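D-psicose 3-epimerase (PDB 2HK0) probably catalyses the metal-dependent C3 epimerisation of free ketohexose sugars, interconverting D-fructose and D-psicose. Local coordinates at residues A[23-28]-A[261-266]; A[182-187]-A[218-223]; A[114-119]-A[163-168]; A[128-133]-A[175-180]; A[86-91]-A[107-112]. All blocks are in the same frame, centred on the assembly; numbering follows the deposited sequence.

Overall arrangement
All five contacts belong to one eight-stranded parallel TIM barrel, and they change character from the strands outward. Interaction 1 joins the first and last strands by backbone hydrogen bonds and lies deepest, its centre about 9 Å from the centre of the chain. Interactions 2 and 3 are van der Waals packing without hydrogen bonds: interaction 2 sets helix against helix, interaction 3 sets helix 99-118 on the turn leading into strand 166-170. Interaction 5 uses the same helix, now with aromatic rings on a loop. Interaction 4 alone is loop on loop, with a histidine, an asparagine amide and a water; it touches interaction 5 at Trp132 and Pro88, interaction 3 at Leu128, and interaction 2 at Leu180.

Interaction 1: residues A[23-28]-A[261-266]; sequences HGIYYS and VIMEPF
Val261 O takes the hydrogen bond of Gly24 N (2.9 Å, N-H...O 164°), while the CA-H of His23 makes a second, softer approach to the same oxygen at 3.3 Å from CA. The pattern repeats one step on: Met263 N binds Gly24 O at 2.9 Å, and Tyr26 N binds Met263 O at 3.1 Å. These parallel bridges join strand 22-26, the first of the TIM barrel, to strand 260-263, the last, and so close the eight-stranded sheet on itself. His23, Ile25, Val261 and Met263 (a selenomethionine) share one face, against helix 289-307, where Leu300 meets His23 and Ala299 meets Met263. On this side CG1 of Ile25 lies 3.7 Å from CG of Met263. That CG is wedged between the backbone N and the carbonyl carbon of its own residue (chi1 56°), which brings it 3.5 Å from Gly24 O. The other face looks into the barrel. Gly24 has no side chain there, and CD1 of Ile262 lies over its CA at 3.8 Å; CG2 of Ile262 packs on Tyr26 N. Past the bridges the tyrosine ring of Tyr26 meets CZ of Phe266 at its edge, 3.8 Å from CD2. Glu264, just beyond the strand, sends OE1 close to Asp203 and into a weak hydrogen bond with His229, a grouping consistent with the metal site expected in this family.

Interaction 2: residues A[182-187]-A[218-223]; sequences TAAEGV and IRTAGP
This is close van der Waals packing of helix on helix, methyls against backbone, in the outer layer of the barrel, where the start of helix 183-193 lies beside the end of helix 214-221, with no hydrogen bond between Ala183, Ala184 or Val187 and Thr220 or Ala221. Thr220 carries most of the contact through its methyl. Its CG2 points anti to the backbone N, and this brings the methyl onto the backbone of the neighbouring helix, 3.9 Å from Ala184 CA; the CB atoms of Ala183 and Ala184 lie a little farther off, at 4.4 Å and 4.3 Å from that methyl. The hydroxyl OG1 turns back to its own helix and bonds Asp216 O. One turn after Ala183, in its own helix, Val187 makes contact with a single branch: CG2 rests 3.6 Å from Thr220 O and 3.8 Å from Ala221 CA. In the TIM barrel both helices cover strand 198-203, with Ala183 and Ala221 on Leu202 and Val187 on Val200; with alanine on each side, Ala183 CA and Ala221 CA lie 6.0 Å apart. Gly222, with positive phi, takes the chain out of helix 214-221. Beside the start of helix 183-193, Arg281 of a second subunit packs on Thr182 and Glu185.

Interaction 3: residues A[114-119]-A[163-168]; sequences SNVAKL and LGINLC
From CB outward, Leu163 lies along helix 99-118: CB is 4.1 Å from Ala117 CB, and beyond CG the side chain forks, CD2 staying with Ala117 CB at 4.0 Å while CD1 reaches the backbone of Ser114, 3.9 Å from its CA. The leucine stands where helix 142-162 ends in a Schellman motif. Gly164, with positive phi, is the C-prime residue, and Ile165 N bonds back to Ala160 O, turning the chain toward strand 166-170 of the TIM barrel. This helix-to-strand turn is what the neighbouring helix 99-118 packs against. Ile165 makes the deeper half of the contact. Its CG1 runs anti to the carbonyl carbon (chi1 -65°), and the extended chain carries CD1 to CG1 of Val116 at 3.6 Å, the two side chains crossing at a slant. Both also touch Ile124 of strand 123-126, so the pair is enclosed between helix and sheet, whereas Leu163 and Ala117 remain partly exposed. Gly164 O is hydrogen-bonded to His122 ND1, and Ser114 OG bonds Glu110 O within its own helix. Toward Ala117 the tip of the isoleucine is farther off, Ile165 CD1 standing 4.4 Å from Ala117 CB.

Interaction 4: residues A[128-133]-A[175-180]; sequences LHSYWP and FENHVL
With CG of His129 held between its backbone N and carbonyl carbon (chi1 62°) and CG of Asn177 anti to its own N, the imidazole and the amide meet from opposite directions, their planes 63° apart. Asn177 heads an Asx turn in the loop after barrel strand 166-170; His129 belongs to the loop after strand 123-126. The amide OD1 accepts Val179 N at 2.8 Å and Leu180 N at 3.0 Å, which fixes the carboxamide, and takes a weak third bond, in the plane of the imidazole, from His129 NE2 at 3.4 Å. Leu180 CD1 makes a CH-pi contact over one face of the His129 ring, 3.7 Å from its centroid and 13° off the normal; CB of Ser130 lies over the opposite face. Nearby, Phe175 stacks on Phe175 of a second subunit. One water ties the loops together: it accepts from Asn177 ND2 at 3.0 Å and donates to Tyr131 O at 2.9 Å and Glu176 O at 2.6 Å.

Interaction 5: residues A[86-91]-A[107-112]; sequences IGPSKT and AFFERT
Phe108 comes first along the helix, its ring edge against Ile86: the methyl Ile86 CG2 sits near the plane of the Phe108 ring, 3.9 Å from CE2, the two side chains running alongside in opposite senses. Phe109 follows and completes the grip on that methyl, CE2 being 4.0 Å from Ile86 CG2, while its CZ meets Pro88 CG at 3.9 Å. The contact is the return of a beta-alpha unit of the TIM barrel, with helix 99-118 folding back over the loop that leaves strand 81-85; Phe109 also meets Ile156 of helix 142-162. Thr112, one turn after Phe108, points CG2 at Ile86 CD1, tip to tip at 3.8 Å. Its first torsion (chi1 -57°) leaves OG1 beside the backbone N, from where it donates to Phe108 O at 2.8 Å. Thr112 N reaches that oxygen from the opposite face of the carbonyl plane, at 3.0 Å. OG1 also lies over a face of the Phe108 ring, toward its rim, and is also hydrogen-bonded to Asn61 ND2.

Interaction 1: residues A[23-28]-A[261-266]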
# COMPACT_ATOMS: atom_id res chain seq x y z
N HIS A 23 -3.04 -18.15 17.29
CA HIS A 23 -1.72 -17.74 16.87
C HIS A 23 -0.59 -18.60 17.41
O HIS A 23 -0.60 -19.00 18.58
CB HIS A 23 -1.50 -16.27 17.25
CG HIS A 23 -2.35 -15.33 16.47
ND1 HIS A 23 -3.71 -15.20 16.69
CD2 HIS A 23 -2.06 -14.53 15.42
CE1 HIS A 23 -4.21 -14.36 15.81
NE2 HIS A 23 -3.24 -13.94 15.03
N GLY A 24 0.37 -18.89 16.54
CA GLY A 24 1.50 -19.70 16.94
C GLY A 24 2.80 -19.22 16.31
O GLY A 24 2.82 -18.23 15.58
N ILE A 25 3.88 -19.92 16.61
CA ILE A 25 5.18 -19.59 16.05
C ILE A 25 5.96 -20.89 15.85
O ILE A 25 5.81 -21.83 16.63
CB ILE A 25 5.96 -18.67 17.01
CG1 ILE A 25 7.35 -18.35 16.43
CG2 ILE A 25 6.09 -19.34 18.37
CD1 ILE A 25 8.02 -17.11 17.03
N TYR A 26 6.78 -20.93 14.80
CA TYR A 26 7.61 -22.09 14.51
C TYR A 26 8.84 -21.96 15.44
O TYR A 26 9.59 -20.99 15.33
CB TYR A 26 8.04 -22.04 13.04
CG TYR A 26 8.74 -23.28 12.55
CD1 TYR A 26 8.22 -24.55 12.81
CD2 TYR A 26 9.88 -23.19 11.75
CE1 TYR A 26 8.80 -25.69 12.28
CE2 TYR A 26 10.47 -24.34 11.20
CZ TYR A 26 9.93 -25.58 11.47
OH TYR A 26 10.48 -26.72 10.92
N TYR A 27 9.05 -22.92 16.34
CA TYR A 27 10.15 -22.83 17.31
C TYR A 27 11.57 -22.65 16.75
O TYR A 27 12.44 -22.11 17.44
CB TYR A 27 10.12 -24.02 18.29
CG TYR A 27 10.88 -25.21 17.78
CD1 TYR A 27 10.38 -25.97 16.73
CD2 TYR A 27 12.15 -25.51 18.28
CE1 TYR A 27 11.12 -27.01 16.17
CE2 TYR A 27 12.91 -26.56 17.73
CZ TYR A 27 12.38 -27.29 16.68
OH TYR A 27 13.11 -28.31 16.12
N SER A 28 11.81 -23.08 15.51
CA SER A 28 13.14 -22.93 14.90
C SER A 28 13.61 -21.47 14.77
O SER A 28 14.75 -21.18 14.40
CB SER A 28 13.18 -23.59 13.52
OG SER A 28 13.21 -24.99 13.66
N VAL A 261 -2.67 -19.32 12.70
CA VAL A 261 -1.83 -18.35 12.01
C VAL A 261 -0.47 -18.50 12.71
O VAL A 261 -0.32 -18.08 13.86
CB VAL A 261 -2.36 -16.91 12.20
CG1 VAL A 261 -1.39 -15.92 11.57
CG2 VAL A 261 -3.73 -16.78 11.56
N ILE A 262 0.48 -19.13 12.03
CA ILE A 262 1.80 -19.37 12.59
C ILE A 262 2.83 -18.44 11.99
O ILE A 262 3.03 -18.43 10.76
CB ILE A 262 2.30 -20.80 12.29
CG1 ILE A 262 1.18 -21.83 12.54
CG2 ILE A 262 3.57 -21.11 13.13
CD1 ILE A 262 0.69 -21.87 13.97
N MSE A 263 3.50 -17.65 12.82
CA MSE A 263 4.56 -16.79 12.27
C MSE A 263 5.78 -17.70 12.12
O MSE A 263 6.10 -18.49 13.02
CB MSE A 263 4.86 -15.60 13.18
CG MSE A 263 5.25 -15.93 14.61
SE MSE A 263 5.50 -14.25 15.59
CE MSE A 263 3.68 -13.60 15.63
N GLU A 264 6.45 -17.61 10.98
CA GLU A 264 7.59 -18.45 10.66
C GLU A 264 8.78 -17.54 10.35
O GLU A 264 9.28 -17.50 9.23
CB GLU A 264 7.22 -19.31 9.45
CG GLU A 264 8.25 -20.30 8.98
CD GLU A 264 7.77 -21.06 7.75
OE1 GLU A 264 7.26 -20.41 6.82
OE2 GLU A 264 7.89 -22.30 7.72
N PRO A 265 9.26 -16.80 11.35
CA PRO A 265 10.39 -15.92 11.08
C PRO A 265 11.76 -16.59 11.08
O PRO A 265 12.04 -17.48 11.88
CB PRO A 265 10.25 -14.84 12.15
CG PRO A 265 9.68 -15.61 13.33
CD PRO A 265 8.76 -16.66 12.74
N PHE A 266 12.61 -16.16 10.16
CA PHE A 266 13.97 -16.68 10.06
C PHE A 266 14.84 -15.44 9.88
O PHE A 266 14.94 -14.88 8.78
CB PHE A 266 14.09 -17.61 8.84
CG PHE A 266 13.36 -18.94 8.99
CD1 PHE A 266 13.84 -19.92 9.86
CD2 PHE A 266 12.23 -19.22 8.22
CE1 PHE A 266 13.20 -21.17 9.97
CE2 PHE A 266 11.58 -20.46 8.32
CZ PHE A 266 12.07 -21.44 9.20

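Interaction 2: residues A[182-187]-A[218-223]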
# COMPACT_ATOMS: atom_id res chain seq x y z
N THR A 182 0.64 -20.92 -6.75
CA THR A 182 -0.48 -20.02 -6.58
C THR A 182 -1.65 -20.59 -5.77
O THR A 182 -1.89 -21.80 -5.80
CB THR A 182 -0.93 -19.66 -8.02
OG1 THR A 182 -0.43 -18.36 -8.38
CG2 THR A 182 -2.38 -19.78 -8.16
N ALA A 183 -2.38 -19.74 -5.06
CA ALA A 183 -3.53 -20.21 -4.30
C ALA A 183 -4.50 -20.94 -5.27
O ALA A 183 -5.02 -21.99 -4.95
CB ALA A 183 -4.25 -19.03 -3.62
N ALA A 184 -4.69 -20.39 -6.47
CA ALA A 184 -5.59 -21.02 -7.45
C ALA A 184 -5.09 -22.40 -7.84
O ALA A 184 -5.88 -23.32 -8.03
CB ALA A 184 -5.72 -20.13 -8.69
N GLU A 185 -3.77 -22.56 -7.98
CA GLU A 185 -3.21 -23.87 -8.32
C GLU A 185 -3.38 -24.81 -7.12
O GLU A 185 -3.66 -26.00 -7.29
CB GLU A 185 -1.73 -23.75 -8.68
CG GLU A 185 -1.44 -23.01 -9.97
CD GLU A 185 0.04 -22.95 -10.30
OE1 GLU A 185 0.85 -22.69 -9.38
OE2 GLU A 185 0.41 -23.16 -11.47
N GLY A 186 -3.20 -24.26 -5.91
CA GLY A 186 -3.33 -25.06 -4.70
C GLY A 186 -4.75 -25.59 -4.58
O GLY A 186 -4.97 -26.76 -4.29
N VAL A 187 -5.73 -24.72 -4.81
CA VAL A 187 -7.12 -25.14 -4.76
C VAL A 187 -7.44 -26.21 -5.82
O VAL A 187 -8.17 -27.16 -5.54
CB VAL A 187 -8.05 -23.93 -4.95
CG1 VAL A 187 -9.48 -24.40 -5.26
CG2 VAL A 187 -8.04 -23.07 -3.67
N ILE A 218 -6.36 -15.30 -0.76
CA ILE A 218 -6.99 -15.82 0.45
C ILE A 218 -8.44 -16.17 0.19
O ILE A 218 -8.93 -17.21 0.61
CB ILE A 218 -6.86 -14.80 1.59
CG1 ILE A 218 -5.40 -14.76 2.04
CG2 ILE A 218 -7.80 -15.16 2.75
CD1 ILE A 218 -5.06 -13.64 3.02
N ARG A 219 -9.13 -15.29 -0.53
CA ARG A 219 -10.52 -15.54 -0.84
C ARG A 219 -10.63 -16.73 -1.80
O ARG A 219 -11.58 -17.49 -1.73
CB ARG A 219 -11.13 -14.30 -1.49
CG ARG A 219 -12.26 -13.72 -0.69
CD ARG A 219 -12.00 -12.29 -0.31
NE ARG A 219 -11.33 -11.57 -1.38
CZ ARG A 219 -10.73 -10.41 -1.20
NH1 ARG A 219 -10.74 -9.85 0.00
NH2 ARG A 219 -10.08 -9.83 -2.21
N THR A 220 -9.65 -16.87 -2.69
CA THR A 220 -9.64 -17.99 -3.63
C THR A 220 -9.54 -19.29 -2.84
O THR A 220 -10.24 -20.26 -3.12
CB THR A 220 -8.46 -17.88 -4.61
OG1 THR A 220 -8.70 -16.81 -5.53
CG2 THR A 220 -8.28 -19.17 -5.39
N ALA A 221 -8.68 -19.30 -1.83
CA ALA A 221 -8.53 -20.49 -0.99
C ALA A 221 -9.86 -20.73 -0.29
O ALA A 221 -10.31 -21.87 -0.16
CB ALA A 221 -7.42 -20.28 0.05
N GLY A 222 -10.46 -19.64 0.18
CA GLY A 222 -11.75 -19.70 0.84
C GLY A 222 -11.95 -20.81 1.85
O GLY A 222 -11.15 -20.99 2.77
N PRO A 223 -13.02 -21.60 1.70
CA PRO A 223 -13.31 -22.70 2.62
C PRO A 223 -12.21 -23.76 2.70
O PRO A 223 -12.16 -24.52 3.66
CB PRO A 223 -14.62 -23.27 2.08
CG PRO A 223 -15.25 -22.07 1.38
CD PRO A 223 -14.06 -21.51 0.65

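Interaction 3: residues A[114-119]-A[163-168]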
# COMPACT_ATOMS: atom_id res chain seq x y z
N SER A 114 1.08 -41.39 12.57
CA SER A 114 0.75 -42.13 13.78
C SER A 114 1.42 -41.48 14.99
O SER A 114 0.81 -41.33 16.05
CB SER A 114 1.21 -43.59 13.67
OG SER A 114 0.53 -44.25 12.61
N ASN A 115 2.68 -41.10 14.83
CA ASN A 115 3.40 -40.47 15.93
C ASN A 115 2.81 -39.09 16.24
O ASN A 115 2.67 -38.72 17.40
CB ASN A 115 4.89 -40.37 15.58
CG ASN A 115 5.58 -41.73 15.59
OD1 ASN A 115 5.22 -42.60 16.38
ND2 ASN A 115 6.56 -41.90 14.72
N VAL A 116 2.46 -38.36 15.19
CA VAL A 116 1.87 -37.03 15.31
C VAL A 116 0.59 -37.08 16.15
O VAL A 116 0.33 -36.19 16.98
CB VAL A 116 1.57 -36.49 13.89
CG1 VAL A 116 0.41 -35.54 13.91
CG2 VAL A 116 2.84 -35.82 13.31
N ALA A 117 -0.21 -38.12 15.96
CA ALA A 117 -1.44 -38.27 16.71
C ALA A 117 -1.15 -38.51 18.19
O ALA A 117 -1.94 -38.11 19.06
CB ALA A 117 -2.27 -39.42 16.14
N LYS A 118 -0.01 -39.15 18.49
CA LYS A 118 0.38 -39.41 19.87
C LYS A 118 0.64 -38.11 20.62
O LYS A 118 0.67 -38.09 21.85
CB LYS A 118 1.64 -40.28 19.92
CG LYS A 118 1.46 -41.70 19.42
CD LYS A 118 2.81 -42.45 19.34
CE LYS A 118 2.64 -43.82 18.69
NZ LYS A 118 3.94 -44.51 18.46
N LEU A 119 0.86 -37.02 19.88
CA LEU A 119 1.10 -35.73 20.50
C LEU A 119 -0.16 -34.86 20.45
O LEU A 119 -0.12 -33.66 20.75
CB LEU A 119 2.25 -34.99 19.80
CG LEU A 119 3.66 -35.58 19.96
CD1 LEU A 119 4.65 -34.69 19.25
CD2 LEU A 119 4.03 -35.71 21.44
N LEU A 163 -7.14 -40.55 12.08
CA LEU A 163 -6.48 -39.97 13.25
C LEU A 163 -6.96 -38.55 13.53
O LEU A 163 -6.41 -37.87 14.40
CB LEU A 163 -4.95 -39.99 13.04
CG LEU A 163 -4.34 -41.40 12.89
CD1 LEU A 163 -2.88 -41.31 12.46
CD2 LEU A 163 -4.46 -42.14 14.23
N GLY A 164 -7.98 -38.10 12.80
CA GLY A 164 -8.51 -36.75 12.97
C GLY A 164 -7.51 -35.67 12.56
O GLY A 164 -7.48 -34.58 13.12
N ILE A 165 -6.70 -35.98 11.55
CA ILE A 165 -5.67 -35.08 11.06
C ILE A 165 -5.97 -34.49 9.68
O ILE A 165 -6.36 -35.22 8.77
CB ILE A 165 -4.29 -35.84 10.96
CG1 ILE A 165 -3.82 -36.25 12.37
CG2 ILE A 165 -3.24 -34.97 10.22
CD1 ILE A 165 -2.51 -37.07 12.38
N ASN A 166 -5.80 -33.18 9.55
CA ASN A 166 -5.99 -32.49 8.27
C ASN A 166 -4.61 -32.30 7.65
O ASN A 166 -3.67 -31.91 8.35
CB ASN A 166 -6.63 -31.11 8.46
CG ASN A 166 -8.12 -31.20 8.76
OD1 ASN A 166 -8.84 -31.93 8.08
ND2 ASN A 166 -8.58 -30.47 9.76
N LEU A 167 -4.48 -32.60 6.36
CA LEU A 167 -3.24 -32.45 5.61
C LEU A 167 -3.35 -31.12 4.85
O LEU A 167 -4.25 -30.95 4.01
CB LEU A 167 -3.09 -33.62 4.62
CG LEU A 167 -3.10 -35.00 5.29
CD1 LEU A 167 -3.12 -36.11 4.25
CD2 LEU A 167 -1.87 -35.12 6.19
N CYS A 168 -2.46 -30.18 5.15
CA CYS A 168 -2.51 -28.87 4.50
C CYS A 168 -1.37 -28.70 3.51
O CYS A 168 -0.20 -28.67 3.90
CB CYS A 168 -2.48 -27.77 5.56
SG CYS A 168 -3.84 -27.97 6.75

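Interaction 4: residues A[128-133]-A[175-180]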
# COMPACT_ATOMS: atom_id res chain seq x y z
N LEU A 128 3.65 -31.30 1.23
CA LEU A 128 3.34 -32.72 1.32
C LEU A 128 3.28 -33.43 -0.02
O LEU A 128 3.50 -34.65 -0.10
CB LEU A 128 2.01 -32.94 2.05
CG LEU A 128 1.74 -32.13 3.33
CD1 LEU A 128 0.61 -32.79 4.14
CD2 LEU A 128 3.01 -32.04 4.17
N HIS A 129 2.99 -32.67 -1.06
CA HIS A 129 2.87 -33.18 -2.42
C HIS A 129 4.21 -33.28 -3.13
O HIS A 129 4.28 -33.73 -4.27
CB HIS A 129 2.03 -32.21 -3.23
CG HIS A 129 2.64 -30.85 -3.33
ND1 HIS A 129 2.85 -30.05 -2.23
CD2 HIS A 129 3.12 -30.16 -4.40
CE1 HIS A 129 3.44 -28.93 -2.61
NE2 HIS A 129 3.61 -28.97 -3.92
N SER A 130 5.27 -32.85 -2.46
CA SER A 130 6.57 -32.81 -3.10
C SER A 130 7.67 -33.14 -2.11
O SER A 130 7.51 -34.00 -1.25
CB SER A 130 6.74 -31.39 -3.66
OG SER A 130 7.95 -31.19 -4.35
N TYR A 131 8.80 -32.45 -2.24
CA TYR A 131 9.91 -32.64 -1.33
C TYR A 131 10.84 -31.45 -1.45
O TYR A 131 10.62 -30.55 -2.27
CB TYR A 131 10.68 -33.92 -1.66
CG TYR A 131 11.43 -33.86 -2.97
CD1 TYR A 131 10.78 -34.08 -4.18
CD2 TYR A 131 12.80 -33.58 -3.00
CE1 TYR A 131 11.47 -34.04 -5.39
CE2 TYR A 131 13.50 -33.54 -4.20
CZ TYR A 131 12.84 -33.77 -5.40
OH TYR A 131 13.54 -33.75 -6.58
N TRP A 132 11.87 -31.47 -0.62
CA TRP A 132 12.90 -30.44 -0.61
C TRP A 132 14.24 -31.18 -0.49
O TRP A 132 14.32 -32.19 0.20
CB TRP A 132 12.72 -29.53 0.59
CG TRP A 132 13.87 -28.63 0.75
CD1 TRP A 132 14.05 -27.42 0.14
CD2 TRP A 132 15.05 -28.88 1.52
NE1 TRP A 132 15.28 -26.90 0.48
CE2 TRP A 132 15.91 -27.78 1.33
CE3 TRP A 132 15.46 -29.93 2.34
CZ2 TRP A 132 17.17 -27.70 1.94
CZ3 TRP A 132 16.71 -29.85 2.96
CH2 TRP A 132 17.55 -28.74 2.75
N PRO A 133 15.31 -30.66 -1.12
CA PRO A 133 15.46 -29.46 -1.94
C PRO A 133 14.71 -29.42 -3.28
O PRO A 133 13.69 -28.73 -3.41
CB PRO A 133 16.98 -29.38 -2.15
CG PRO A 133 17.54 -30.12 -0.97
CD PRO A 133 16.62 -31.30 -0.89
N PHE A 175 11.08 -20.59 -6.57
CA PHE A 175 12.42 -21.09 -6.23
C PHE A 175 12.41 -22.37 -5.39
O PHE A 175 13.42 -23.06 -5.31
CB PHE A 175 13.21 -20.00 -5.50
CG PHE A 175 13.38 -18.74 -6.31
CD1 PHE A 175 14.34 -18.67 -7.32
CD2 PHE A 175 12.58 -17.63 -6.06
CE1 PHE A 175 14.49 -17.50 -8.08
CE2 PHE A 175 12.72 -16.46 -6.81
CZ PHE A 175 13.68 -16.39 -7.82
N GLU A 176 11.27 -22.70 -4.78
CA GLU A 176 11.17 -23.86 -3.90
C GLU A 176 10.24 -24.97 -4.39
O GLU A 176 10.29 -26.09 -3.90
CB GLU A 176 10.77 -23.39 -2.48
CG GLU A 176 11.78 -22.38 -1.91
CD GLU A 176 11.43 -21.84 -0.53
OE1 GLU A 176 11.20 -22.66 0.39
OE2 GLU A 176 11.39 -20.61 -0.35
N ASN A 177 9.35 -24.66 -5.33
CA ASN A 177 8.48 -25.70 -5.87
C ASN A 177 8.06 -25.27 -7.26
O ASN A 177 8.00 -24.07 -7.56
CB ASN A 177 7.24 -25.94 -4.99
CG ASN A 177 6.47 -27.20 -5.40
OD1 ASN A 177 5.48 -27.13 -6.11
ND2 ASN A 177 6.94 -28.36 -4.94
N HIS A 178 7.80 -26.25 -8.12
CA HIS A 178 7.44 -25.96 -9.50
C HIS A 178 6.05 -26.42 -9.85
O HIS A 178 5.65 -26.30 -11.01
CB HIS A 178 8.41 -26.66 -10.42
CG HIS A 178 8.48 -28.14 -10.19
ND1 HIS A 178 9.08 -28.68 -9.07
CD2 HIS A 178 7.99 -29.18 -10.90
CE1 HIS A 178 8.95 -29.99 -9.10
NE2 HIS A 178 8.30 -30.32 -10.20
N VAL A 179 5.33 -26.96 -8.87
CA VAL A 179 3.98 -27.48 -9.12
C VAL A 179 2.83 -26.58 -8.63
O VAL A 179 1.92 -26.27 -9.39
CB VAL A 179 3.84 -28.89 -8.50
CG1 VAL A 179 2.44 -29.45 -8.74
CG2 VAL A 179 4.91 -29.81 -9.12
N LEU A 180 2.88 -26.17 -7.37
CA LEU A 180 1.85 -25.30 -6.79
C LEU A 180 2.53 -23.99 -6.33
O LEU A 180 3.24 -23.98 -5.31
CB LEU A 180 1.16 -26.00 -5.61
CG LEU A 180 0.65 -27.44 -5.87
CD1 LEU A 180 0.08 -28.05 -4.58
CD2 LEU A 180 -0.44 -27.43 -6.95
O HOH W 1 9.09 -28.10 -2.84

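Interaction 5: residues A[86-91]-A[107-112]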
# COMPACT_ATOMS: atom_id res chain seq x y z
N ILE A 86 5.88 -30.95 7.91
CA ILE A 86 6.49 -32.17 7.39
C ILE A 86 7.21 -31.84 6.09
O ILE A 86 6.63 -31.23 5.18
CB ILE A 86 5.44 -33.26 7.08
CG1 ILE A 86 4.89 -33.85 8.38
CG2 ILE A 86 6.07 -34.39 6.23
CD1 ILE A 86 3.93 -35.02 8.18
N GLY A 87 8.48 -32.23 6.01
CA GLY A 87 9.27 -31.96 4.82
C GLY A 87 9.77 -33.26 4.23
O GLY A 87 10.77 -33.80 4.69
N PRO A 88 9.09 -33.80 3.21
CA PRO A 88 9.51 -35.06 2.58
C PRO A 88 10.90 -34.89 1.96
O PRO A 88 11.30 -33.77 1.65
CB PRO A 88 8.43 -35.29 1.52
CG PRO A 88 7.24 -34.52 2.04
CD PRO A 88 7.89 -33.27 2.56
N SER A 89 11.61 -35.99 1.77
CA SER A 89 12.96 -35.95 1.20
C SER A 89 12.97 -36.52 -0.21
O SER A 89 11.98 -37.06 -0.68
CB SER A 89 13.93 -36.75 2.08
OG SER A 89 13.75 -38.14 1.91
N LYS A 90 14.12 -36.40 -0.87
CA LYS A 90 14.27 -36.91 -2.23
C LYS A 90 14.05 -38.41 -2.31
O LYS A 90 13.57 -38.91 -3.32
CB LYS A 90 15.67 -36.58 -2.79
CG LYS A 90 16.00 -35.10 -2.78
CD LYS A 90 17.24 -34.76 -3.60
CE LYS A 90 17.46 -33.24 -3.66
NZ LYS A 90 18.51 -32.84 -4.66
N THR A 91 14.39 -39.13 -1.25
CA THR A 91 14.24 -40.58 -1.23
C THR A 91 12.89 -41.06 -0.67
O THR A 91 12.51 -42.21 -0.85
CB THR A 91 15.37 -41.22 -0.41
OG1 THR A 91 15.45 -40.58 0.87
CG2 THR A 91 16.70 -41.06 -1.13
N ALA A 107 5.02 -44.92 3.28
CA ALA A 107 5.35 -45.57 4.54
C ALA A 107 5.83 -44.52 5.54
O ALA A 107 5.48 -44.58 6.71
CB ALA A 107 6.44 -46.62 4.33
N PHE A 108 6.63 -43.56 5.07
CA PHE A 108 7.12 -42.48 5.92
C PHE A 108 5.96 -41.63 6.48
O PHE A 108 5.95 -41.25 7.65
CB PHE A 108 8.07 -41.58 5.13
CG PHE A 108 8.26 -40.20 5.72
CD1 PHE A 108 9.00 -40.02 6.88
CD2 PHE A 108 7.68 -39.09 5.11
CE1 PHE A 108 9.18 -38.73 7.43
CE2 PHE A 108 7.85 -37.81 5.64
CZ PHE A 108 8.60 -37.63 6.80
N PHE A 109 4.98 -41.31 5.64
CA PHE A 109 3.85 -40.53 6.10
C PHE A 109 3.02 -41.26 7.14
O PHE A 109 2.65 -40.68 8.17
CB PHE A 109 2.96 -40.11 4.93
CG PHE A 109 3.33 -38.78 4.34
CD1 PHE A 109 4.20 -38.71 3.25
CD2 PHE A 109 2.83 -37.60 4.87
CE1 PHE A 109 4.56 -37.47 2.70
CE2 PHE A 109 3.18 -36.36 4.33
CZ PHE A 109 4.04 -36.29 3.25
N GLU A 110 2.71 -42.53 6.89
CA GLU A 110 1.91 -43.30 7.83
C GLU A 110 2.57 -43.35 9.21
O GLU A 110 1.91 -43.15 10.22
CB GLU A 110 1.66 -44.69 7.28
CG GLU A 110 0.71 -44.64 6.09
CD GLU A 110 0.41 -46.00 5.51
OE1 GLU A 110 0.47 -47.00 6.27
OE2 GLU A 110 0.11 -46.07 4.30
N ARG A 111 3.87 -43.59 9.24
CA ARG A 111 4.60 -43.64 10.50
C ARG A 111 4.57 -42.28 11.22
O ARG A 111 4.28 -42.19 12.42
CB ARG A 111 6.05 -44.05 10.23
CG ARG A 111 6.94 -44.05 11.46
CD ARG A 111 8.39 -44.18 11.05
NE ARG A 111 9.27 -44.40 12.19
CZ ARG A 111 10.59 -44.24 12.14
NH1 ARG A 111 11.16 -43.85 11.01
NH2 ARG A 111 11.34 -44.49 13.21
N THR A 112 4.88 -41.22 10.47
CA THR A 112 4.90 -39.88 11.04
C THR A 112 3.52 -39.49 11.55
O THR A 112 3.38 -38.96 12.64
CB THR A 112 5.38 -38.86 9.99
OG1 THR A 112 6.67 -39.26 9.51
CG2 THR A 112 5.50 -37.49 10.59